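Local coordinates for protein glycerol-3-phosphate dehydrogenase [NAD(+)] 1 (Saccharomyces cerevisiae, PDB 4FGW) that catalyses the NAD-dependent interconversion of dihydroxyacetone phosphate and sn-glycerol 3-phosphate, driving glycerol production and accumulation during hyperosmotic stress, at residues A[46-51]-A[186-191]; A[50-55]-A[224-229]; A[181-186]-A[194-199]. All blocks are in the same frame, centred on the assembly; numbering follows the deposited sequence.

Contact 1: A[46-51]-A[186-191]; sequences GTTIAK and TEVAQE
Thr48 and Lys51, one turn apart on the first helix of the Rossmann-type NAD-binding domain, meet the short helix 185-189 and the residues that end it. The two backbones come nearest at Thr48 and Ala189, whose CA atoms are 5.4 Å apart. The packed part of the contact is here. With CG2 anti to the backbone N (chi1 -54° for OG1), Thr48 sends this methyl onto the short helix, where it lies 3.5 Å from Ala189 N and 3.7 Å from Val188 CB. The same torsion sets OG1 beside its own backbone N; its main bond is to Asn44 O in the preceding turn, with a weak one to Ala185 O. OG1 also packs 3.8 Å from Ala189 CB. Gly46, the last glycine of the GxGxxG-type pattern and already inside the helix, probably binds NAD(+), as does Ala185, consistent with a contact close to the dinucleotide site.

The other side is looser and ends at an exposed residue. Glu191 has positive phi and terminates the short helix in a Schellman motif, with Glu191 N bonded to Val188 O. Its extended side chain crosses that of Lys51 at about a right angle. Lys51 is straight until a final bend, chi4 -81°, which brings its ammonium to the carboxylate: NZ lies 2.8 Å from Glu191 OE2, on the anti lone pair.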
loop_
_atom_site.group_PDB
_atom_site.type_symbol
_atom_site.label_atom_id
_atom_site.label_comp_id
_atom_site.label_asym_id
_atom_site.label_seq_id
_atom_site.Cartn_x
_atom_site.Cartn_y
_atom_site.Cartn_z
ATOM N N GLY A 46 -17.553 14.131 -14.113
ATOM C CA GLY A 46 -17.773 15.521 -14.494
ATOM C C GLY A 46 -18.794 16.240 -13.636
ATOM O O GLY A 46 -18.515 17.342 -13.155
ATOM N N THR A 47 -19.981 15.617 -13.436
ATOM C CA THR A 47 -21.075 16.173 -12.622
ATOM C C THR A 47 -20.674 16.214 -11.148
ATOM O O THR A 47 -20.963 17.194 -10.458
ATOM C CB THR A 47 -22.382 15.391 -12.843
ATOM O OG1 THR A 47 -22.587 15.206 -14.236
ATOM C CG2 THR A 47 -23.593 16.077 -12.237
ATOM N N THR A 48 -20.006 15.145 -10.678
ATOM C CA THR A 48 -19.526 15.001 -9.310
ATOM C C THR A 48 -18.504 16.095 -8.978
ATOM O O THR A 48 -18.678 16.793 -7.981
ATOM C CB THR A 48 -19.004 13.572 -9.078
ATOM O OG1 THR A 48 -20.015 12.632 -9.449
ATOM C CG2 THR A 48 -18.597 13.335 -7.643
ATOM N N ILE A 49 -17.474 16.269 -9.828
ATOM C CA ILE A 49 -16.463 17.298 -9.605
ATOM C C ILE A 49 -17.036 18.718 -9.660
ATOM O O ILE A 49 -16.595 19.581 -8.901
ATOM C CB ILE A 49 -15.148 17.063 -10.408
ATOM C CG1 ILE A 49 -13.906 17.265 -9.520
ATOM C CG2 ILE A 49 -15.062 17.893 -11.686
ATOM C CD1 ILE A 49 -13.562 16.092 -8.606
ATOM N N ALA A 50 -18.070 18.924 -10.501
ATOM C CA ALA A 50 -18.787 20.188 -10.662
ATOM C C ALA A 50 -19.622 20.514 -9.417
ATOM O O ALA A 50 -19.788 21.689 -9.090
ATOM C CB ALA A 50 -19.671 20.122 -11.887
ATOM N N LYS A 51 -20.128 19.470 -8.717
ATOM C CA LYS A 51 -20.899 19.581 -7.472
ATOM C C LYS A 51 -19.950 20.019 -6.343
ATOM O O LYS A 51 -20.301 20.907 -5.561
ATOM C CB LYS A 51 -21.574 18.234 -7.140
ATOM C CG LYS A 51 -22.368 18.208 -5.835
ATOM C CD LYS A 51 -22.845 16.803 -5.505
ATOM C CE LYS A 51 -23.575 16.714 -4.189
ATOM N NZ LYS A 51 -22.647 16.642 -3.032
ATOM N N THR A 186 -19.388 7.985 -8.001
ATOM C CA THR A 186 -20.561 7.515 -7.251
ATOM C C THR A 186 -20.438 7.723 -5.735
ATOM O O THR A 186 -21.393 8.168 -5.106
ATOM C CB THR A 186 -20.884 6.074 -7.697
ATOM O OG1 THR A 186 -21.463 6.149 -9.004
ATOM C CG2 THR A 186 -21.835 5.340 -6.755
ATOM N N GLU A 187 -19.265 7.423 -5.167
ATOM C CA GLU A 187 -19.012 7.576 -3.734
ATOM C C GLU A 187 -18.805 9.032 -3.330
ATOM O O GLU A 187 -19.352 9.448 -2.307
ATOM C CB GLU A 187 -17.847 6.686 -3.271
ATOM C CG GLU A 187 -18.184 5.205 -3.295
ATOM C CD GLU A 187 -17.352 4.382 -2.337
ATOM O OE1 GLU A 187 -17.906 3.934 -1.304
ATOM O OE2 GLU A 187 -16.137 4.214 -2.597
ATOM N N VAL A 188 -18.027 9.805 -4.130
ATOM C CA VAL A 188 -17.775 11.236 -3.881
ATOM C C VAL A 188 -19.114 12.000 -3.916
ATOM O O VAL A 188 -19.347 12.847 -3.052
ATOM C CB VAL A 188 -16.715 11.874 -4.839
ATOM C CG1 VAL A 188 -16.449 13.339 -4.487
ATOM C CG2 VAL A 188 -15.413 11.087 -4.851
ATOM N N ALA A 189 -19.996 11.669 -4.897
ATOM C CA ALA A 189 -21.329 12.271 -5.068
ATOM C C ALA A 189 -22.219 11.987 -3.862
ATOM O O ALA A 189 -22.868 12.898 -3.364
ATOM C CB ALA A 189 -21.985 11.756 -6.343
ATOM N N GLN A 190 -22.185 10.737 -3.354
ATOM C CA GLN A 190 -22.931 10.287 -2.178
ATOM C C GLN A 190 -22.336 10.852 -0.881
ATOM O O GLN A 190 -22.864 10.598 0.205
ATOM C CB GLN A 190 -22.932 8.756 -2.114
ATOM C CG GLN A 190 -24.021 8.105 -2.937
ATOM C CD GLN A 190 -23.990 6.613 -2.747
ATOM O OE1 GLN A 190 -24.667 6.061 -1.874
ATOM N NE2 GLN A 190 -23.196 5.928 -3.555
ATOM N N GLU A 191 -21.221 11.596 -0.999
ATOM C CA GLU A 191 -20.469 12.211 0.099
ATOM C C GLU A 191 -19.833 11.179 1.034
ATOM O O GLU A 191 -19.663 11.434 2.229
ATOM C CB GLU A 191 -21.272 13.307 0.827
ATOM C CG GLU A 191 -21.666 14.454 -0.087
ATOM C CD GLU A 191 -22.393 15.629 0.538
ATOM O OE1 GLU A 191 -22.681 15.587 1.757
ATOM O OE2 GLU A 191 -22.676 16.598 -0.202
#

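Contact 2: A[50-55]-A[224-229]; sequences AKVVAE and RPYFHV
A salt-bridge network beside a small apolar patch joins helix 44-59 to the turn leading into strand 227-232, an outermost strand of the central sheet within this chain. The Arg224 chain bends at chi2 and chi3, and NE donates to the anti lone pair of Glu55 OE1 over 2.7 Å at 155°, the oxygen lying at the guanidinium edge; Arg224 NH2 adds a weak bond. Tyr226 OH donates to Glu55 OE1 over 2.6 Å from the syn side, 23° out of the carboxylate plane, with the oxygen at the tyrosine ring edge. The carboxylate stands 71° from both flat groups. Glu55 OE2 accepts from Lys51 NZ at 2.8 Å on its syn lone pair. An alanine in place of Glu55 would probably leave the Arg224 guanidinium and Tyr226 hydroxyl without this shared acceptor and Lys51 without one of its two carboxylate partners.

In that patch, Val52 CG1, anti to its backbone N, packs 3.9 Å from Arg224 CG and 4.1 Å from Phe227 CD2. Arg224 to Phe227 is a type I beta turn, closed by Phe227 N to Arg224 O: a tight turn at the sheet margin, fastened to a helix of the Rossmann-type domain.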
loop_
_atom_site.group_PDB
_atom_site.type_symbol
_atom_site.label_atom_id
_atom_site.label_comp_id
_atom_site.label_asym_id
_atom_site.label_seq_id
_atom_site.Cartn_x
_atom_site.Cartn_y
_atom_site.Cartn_z
ATOM N N ALA A 50 -18.070 18.924 -10.501
ATOM C CA ALA A 50 -18.787 20.188 -10.662
ATOM C C ALA A 50 -19.622 20.514 -9.417
ATOM O O ALA A 50 -19.788 21.689 -9.090
ATOM C CB ALA A 50 -19.671 20.122 -11.887
ATOM N N LYS A 51 -20.128 19.470 -8.717
ATOM C CA LYS A 51 -20.899 19.581 -7.472
ATOM C C LYS A 51 -19.950 20.019 -6.343
ATOM O O LYS A 51 -20.301 20.907 -5.561
ATOM C CB LYS A 51 -21.574 18.234 -7.140
ATOM C CG LYS A 51 -22.368 18.208 -5.835
ATOM C CD LYS A 51 -22.845 16.803 -5.505
ATOM C CE LYS A 51 -23.575 16.714 -4.189
ATOM N NZ LYS A 51 -22.647 16.642 -3.032
ATOM N N VAL A 52 -18.745 19.401 -6.286
ATOM C CA VAL A 52 -17.659 19.675 -5.336
ATOM C C VAL A 52 -17.213 21.153 -5.474
ATOM O O VAL A 52 -17.119 21.872 -4.471
ATOM C CB VAL A 52 -16.493 18.668 -5.570
ATOM C CG1 VAL A 52 -15.185 19.128 -4.927
ATOM C CG2 VAL A 52 -16.869 17.267 -5.091
ATOM N N VAL A 53 -16.983 21.595 -6.727
ATOM C CA VAL A 53 -16.564 22.948 -7.093
ATOM C C VAL A 53 -17.660 23.991 -6.776
ATOM O O VAL A 53 -17.343 25.021 -6.177
ATOM C CB VAL A 53 -16.034 22.983 -8.552
ATOM C CG1 VAL A 53 -16.003 24.395 -9.122
ATOM C CG2 VAL A 53 -14.651 22.340 -8.643
ATOM N N ALA A 54 -18.942 23.701 -7.111
ATOM C CA ALA A 54 -20.076 24.598 -6.826
ATOM C C ALA A 54 -20.298 24.820 -5.326
ATOM O O ALA A 54 -20.673 25.925 -4.918
ATOM C CB ALA A 54 -21.352 24.090 -7.485
ATOM N N GLU A 55 -20.052 23.776 -4.514
ATOM C CA GLU A 55 -20.158 23.812 -3.054
ATOM C C GLU A 55 -19.108 24.763 -2.472
ATOM O O GLU A 55 -19.418 25.543 -1.567
ATOM C CB GLU A 55 -19.963 22.402 -2.468
ATOM C CG GLU A 55 -21.217 21.541 -2.491
ATOM C CD GLU A 55 -20.998 20.060 -2.242
ATOM O OE1 GLU A 55 -19.947 19.693 -1.671
ATOM O OE2 GLU A 55 -21.887 19.263 -2.616
ATOM N N ARG A 224 -13.207 19.251 0.512
ATOM C CA ARG A 224 -14.518 19.112 1.156
ATOM C C ARG A 224 -14.317 18.250 2.413
ATOM O O ARG A 224 -13.355 17.482 2.438
ATOM C CB ARG A 224 -15.541 18.427 0.208
ATOM C CG ARG A 224 -15.830 19.134 -1.122
ATOM C CD ARG A 224 -16.435 20.532 -0.994
ATOM N NE ARG A 224 -17.762 20.534 -0.374
ATOM C CZ ARG A 224 -18.085 21.224 0.714
ATOM N NH1 ARG A 224 -17.181 21.986 1.320
ATOM N NH2 ARG A 224 -19.313 21.162 1.204
ATOM N N PRO A 225 -15.199 18.305 3.441
ATOM C CA PRO A 225 -15.008 17.426 4.616
ATOM C C PRO A 225 -15.051 15.927 4.267
ATOM O O PRO A 225 -14.357 15.124 4.896
ATOM C CB PRO A 225 -16.148 17.833 5.560
ATOM C CG PRO A 225 -16.556 19.216 5.103
ATOM C CD PRO A 225 -16.389 19.168 3.613
ATOM N N TYR A 226 -15.836 15.566 3.231
ATOM C CA TYR A 226 -15.999 14.207 2.707
ATOM C C TYR A 226 -15.017 13.900 1.549
ATOM O O TYR A 226 -15.041 12.802 0.996
ATOM C CB TYR A 226 -17.459 13.994 2.242
ATOM C CG TYR A 226 -17.880 14.882 1.084
ATOM C CD1 TYR A 226 -17.633 14.507 -0.235
ATOM C CD2 TYR A 226 -18.551 16.082 1.307
ATOM C CE1 TYR A 226 -18.021 15.316 -1.303
ATOM C CE2 TYR A 226 -18.950 16.896 0.246
ATOM C CZ TYR A 226 -18.684 16.508 -1.058
ATOM O OH TYR A 226 -19.071 17.306 -2.110
ATOM N N PHE A 227 -14.205 14.879 1.145
ATOM C CA PHE A 227 -13.277 14.725 0.019
ATOM C C PHE A 227 -11.984 15.462 0.331
ATOM O O PHE A 227 -11.844 16.647 -0.015
ATOM C CB PHE A 227 -13.947 15.272 -1.265
ATOM C CG PHE A 227 -13.293 14.962 -2.589
ATOM C CD1 PHE A 227 -13.042 13.645 -2.971
ATOM C CD2 PHE A 227 -13.027 15.976 -3.503
ATOM C CE1 PHE A 227 -12.498 13.355 -4.224
ATOM C CE2 PHE A 227 -12.492 15.682 -4.757
ATOM C CZ PHE A 227 -12.247 14.372 -5.115
ATOM N N HIS A 228 -11.055 14.771 1.023
ATOM C CA HIS A 228 -9.775 15.351 1.432
ATOM C C HIS A 228 -8.855 15.591 0.240
ATOM O O HIS A 228 -8.654 14.696 -0.581
ATOM C CB HIS A 228 -9.092 14.501 2.516
ATOM C CG HIS A 228 -9.701 14.618 3.883
ATOM N ND1 HIS A 228 -10.927 15.221 4.087
ATOM C CD2 HIS A 228 -9.227 14.188 5.070
ATOM C CE1 HIS A 228 -11.151 15.152 5.389
ATOM N NE2 HIS A 228 -10.158 14.532 6.019
ATOM N N VAL A 229 -8.327 16.820 0.139
ATOM C CA VAL A 229 -7.464 17.228 -0.957
ATOM C C VAL A 229 -6.057 17.557 -0.485
ATOM O O VAL A 229 -5.880 18.304 0.480
ATOM C CB VAL A 229 -8.117 18.382 -1.796
ATOM C CG1 VAL A 229 -7.134 19.031 -2.766
ATOM C CG2 VAL A 229 -9.344 17.877 -2.550
#

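Contact 3: A[181-186]-A[194-199]; sequences GANIAT and SETTVA
Asn183 ND2 donates to two acceptors on strand 194-199. The stronger bond runs 2.8 Å to Glu195 O with an N-H...O angle of 157°, and the carbonyl oxygen lies close to the amide plane of the asparagine. Relative to the Glu195 carbonyl plane the donor is tilted by 26°. The second bond, to Thr196 OG1 at 3.2 Å, is weak. Chi1 of 49° places Asn183 CG between its backbone N and carbonyl carbon, and this turns the amide toward the strand; Thr196 OG1, anti to its own backbone N, faces the same amide nitrogen.

The nearest pair of CA atoms is Gly181 and Thr196, 4.1 Å apart. A side chain there would run into Thr196 CA and Glu195 O, so the lack of a CB allows the approach. Next in the chain, Ala182 centres an inverse gamma turn, and its carbonyl is joined to the strand through water: the water receives from Glu195 N and donates to Ala182 O, the latter over 2.6 Å. A second water links Ile184 N, at the N-cap position of helix 185-189, with Ser194 OG, which it reaches over 3.0 Å.

These links lie where strand 175-180 leaves the central sheet of the Rossmann-type domain and the chain turns through a short helix into the antiparallel strand 194-199. The connection carries Ala185, which probably contacts NAD(+), and Gly181 O bonds to Lys152, a probable substrate-binding residue. Asn183 packs on Trp45, another probable NAD(+) contact. On the strand, the charged end of Glu195 pairs with Arg270 of the second subunit. Ser194 keeps its CB 3.8 Å from Ala182 O, while its OG is 3.8 Å from Asn183 CB.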
loop_
_atom_site.group_PDB
_atom_site.type_symbol
_atom_site.label_atom_id
_atom_site.label_comp_id
_atom_site.label_asym_id
_atom_site.label_seq_id
_atom_site.Cartn_x
_atom_site.Cartn_y
_atom_site.Cartn_z
ATOM N N GLY A 181 -6.873 10.396 -7.567
ATOM C CA GLY A 181 -6.803 9.772 -6.249
ATOM C C GLY A 181 -7.593 8.487 -6.173
ATOM O O GLY A 181 -8.203 8.082 -7.161
ATOM N N ALA A 182 -7.561 7.815 -5.008
ATOM C CA ALA A 182 -8.334 6.594 -4.771
ATOM C C ALA A 182 -9.802 7.026 -4.523
ATOM O O ALA A 182 -10.228 7.299 -3.394
ATOM C CB ALA A 182 -7.769 5.845 -3.573
ATOM N N ASN A 183 -10.548 7.154 -5.618
ATOM C CA ASN A 183 -11.932 7.608 -5.585
ATOM C C ASN A 183 -12.752 7.159 -6.781
ATOM O O ASN A 183 -12.200 6.824 -7.820
ATOM C CB ASN A 183 -12.025 9.149 -5.378
ATOM C CG ASN A 183 -11.159 9.971 -6.286
ATOM O OD1 ASN A 183 -11.331 10.003 -7.503
ATOM N ND2 ASN A 183 -10.225 10.672 -5.704
ATOM N N ILE A 184 -14.074 7.127 -6.603
ATOM C CA ILE A 184 -15.106 6.753 -7.584
ATOM C C ILE A 184 -16.150 7.884 -7.530
ATOM O O ILE A 184 -16.546 8.293 -6.432
ATOM C CB ILE A 184 -15.743 5.365 -7.219
ATOM C CG1 ILE A 184 -14.716 4.232 -7.280
ATOM C CG2 ILE A 184 -16.905 5.036 -8.127
ATOM C CD1 ILE A 184 -15.028 2.967 -6.376
ATOM N N ALA A 185 -16.594 8.379 -8.700
ATOM C CA ALA A 185 -17.595 9.441 -8.826
ATOM C C ALA A 185 -18.827 9.208 -7.947
ATOM O O ALA A 185 -19.222 10.104 -7.208
ATOM C CB ALA A 185 -18.010 9.588 -10.278
ATOM N N THR A 186 -19.388 7.985 -8.001
ATOM C CA THR A 186 -20.561 7.515 -7.251
ATOM C C THR A 186 -20.438 7.723 -5.735
ATOM O O THR A 186 -21.393 8.168 -5.106
ATOM C CB THR A 186 -20.884 6.074 -7.697
ATOM O OG1 THR A 186 -21.463 6.149 -9.004
ATOM C CG2 THR A 186 -21.835 5.340 -6.755
ATOM N N SER A 194 -13.487 9.945 1.013
ATOM C CA SER A 194 -12.344 9.515 0.218
ATOM C C SER A 194 -11.387 10.705 0.083
ATOM O O SER A 194 -11.645 11.779 0.641
ATOM C CB SER A 194 -12.768 8.980 -1.154
ATOM O OG SER A 194 -13.406 9.959 -1.959
ATOM N N GLU A 195 -10.265 10.499 -0.627
ATOM C CA GLU A 195 -9.262 11.530 -0.834
ATOM C C GLU A 195 -8.928 11.674 -2.307
ATOM O O GLU A 195 -9.248 10.797 -3.123
ATOM C CB GLU A 195 -7.966 11.181 -0.081
ATOM C CG GLU A 195 -8.082 11.037 1.428
ATOM C CD GLU A 195 -6.760 10.735 2.107
ATOM O OE1 GLU A 195 -6.444 11.403 3.116
ATOM O OE2 GLU A 195 -6.024 9.853 1.613
ATOM N N THR A 196 -8.229 12.774 -2.631
ATOM C CA THR A 196 -7.664 13.033 -3.947
ATOM C C THR A 196 -6.412 13.883 -3.834
ATOM O O THR A 196 -6.251 14.650 -2.876
ATOM C CB THR A 196 -8.691 13.586 -4.969
ATOM O OG1 THR A 196 -8.273 13.186 -6.270
ATOM C CG2 THR A 196 -8.821 15.117 -4.937
ATOM N N THR A 197 -5.542 13.752 -4.844
ATOM C CA THR A 197 -4.359 14.579 -5.001
ATOM C C THR A 197 -4.679 15.526 -6.157
ATOM O O THR A 197 -5.302 15.118 -7.145
ATOM C CB THR A 197 -3.111 13.760 -5.354
ATOM O OG1 THR A 197 -3.110 12.506 -4.679
ATOM C CG2 THR A 197 -1.831 14.519 -5.075
ATOM N N VAL A 198 -4.281 16.795 -5.996
ATOM C CA VAL A 198 -4.349 17.823 -7.018
ATOM C C VAL A 198 -2.894 18.248 -7.230
ATOM O O VAL A 198 -2.219 18.634 -6.272
ATOM C CB VAL A 198 -5.281 19.023 -6.684
ATOM C CG1 VAL A 198 -5.254 20.060 -7.811
ATOM C CG2 VAL A 198 -6.710 18.559 -6.437
ATOM N N ALA A 199 -2.399 18.127 -8.471
ATOM C CA ALA A 199 -1.033 18.519 -8.815
ATOM C C ALA A 199 -1.039 19.654 -9.811
ATOM O O ALA A 199 -1.808 19.628 -10.769
ATOM C CB ALA A 199 -0.257 17.339 -9.353
HETATM O O HOH W 1 -9.398 7.651 -0.937
HETATM O O HOH W 2 -14.566 7.860 -3.753
#

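Overall arrangement
From the N terminus, helix 44-59 supplies the first partner of two contacts, which share Ala50 and Lys51. Contact 1 closes a loop of 134 residues to helix 185-189, and contact 2 a longer one of 168 residues to the turn before strand 227-232. Contact 3 closes only a short connection of seven residues. It crosses contact 1, since 181-186 precedes and overlaps 186-191 while 194-199 follows it, and falls wholly within the span of contact 2. Lys51 joins the carboxylates of contacts 1 and 2; Val188 packs on Phe227, and strands 194-199 and 227-232 are sheet neighbours, so helix 44-59, the short helix and the sheet margin are tied together.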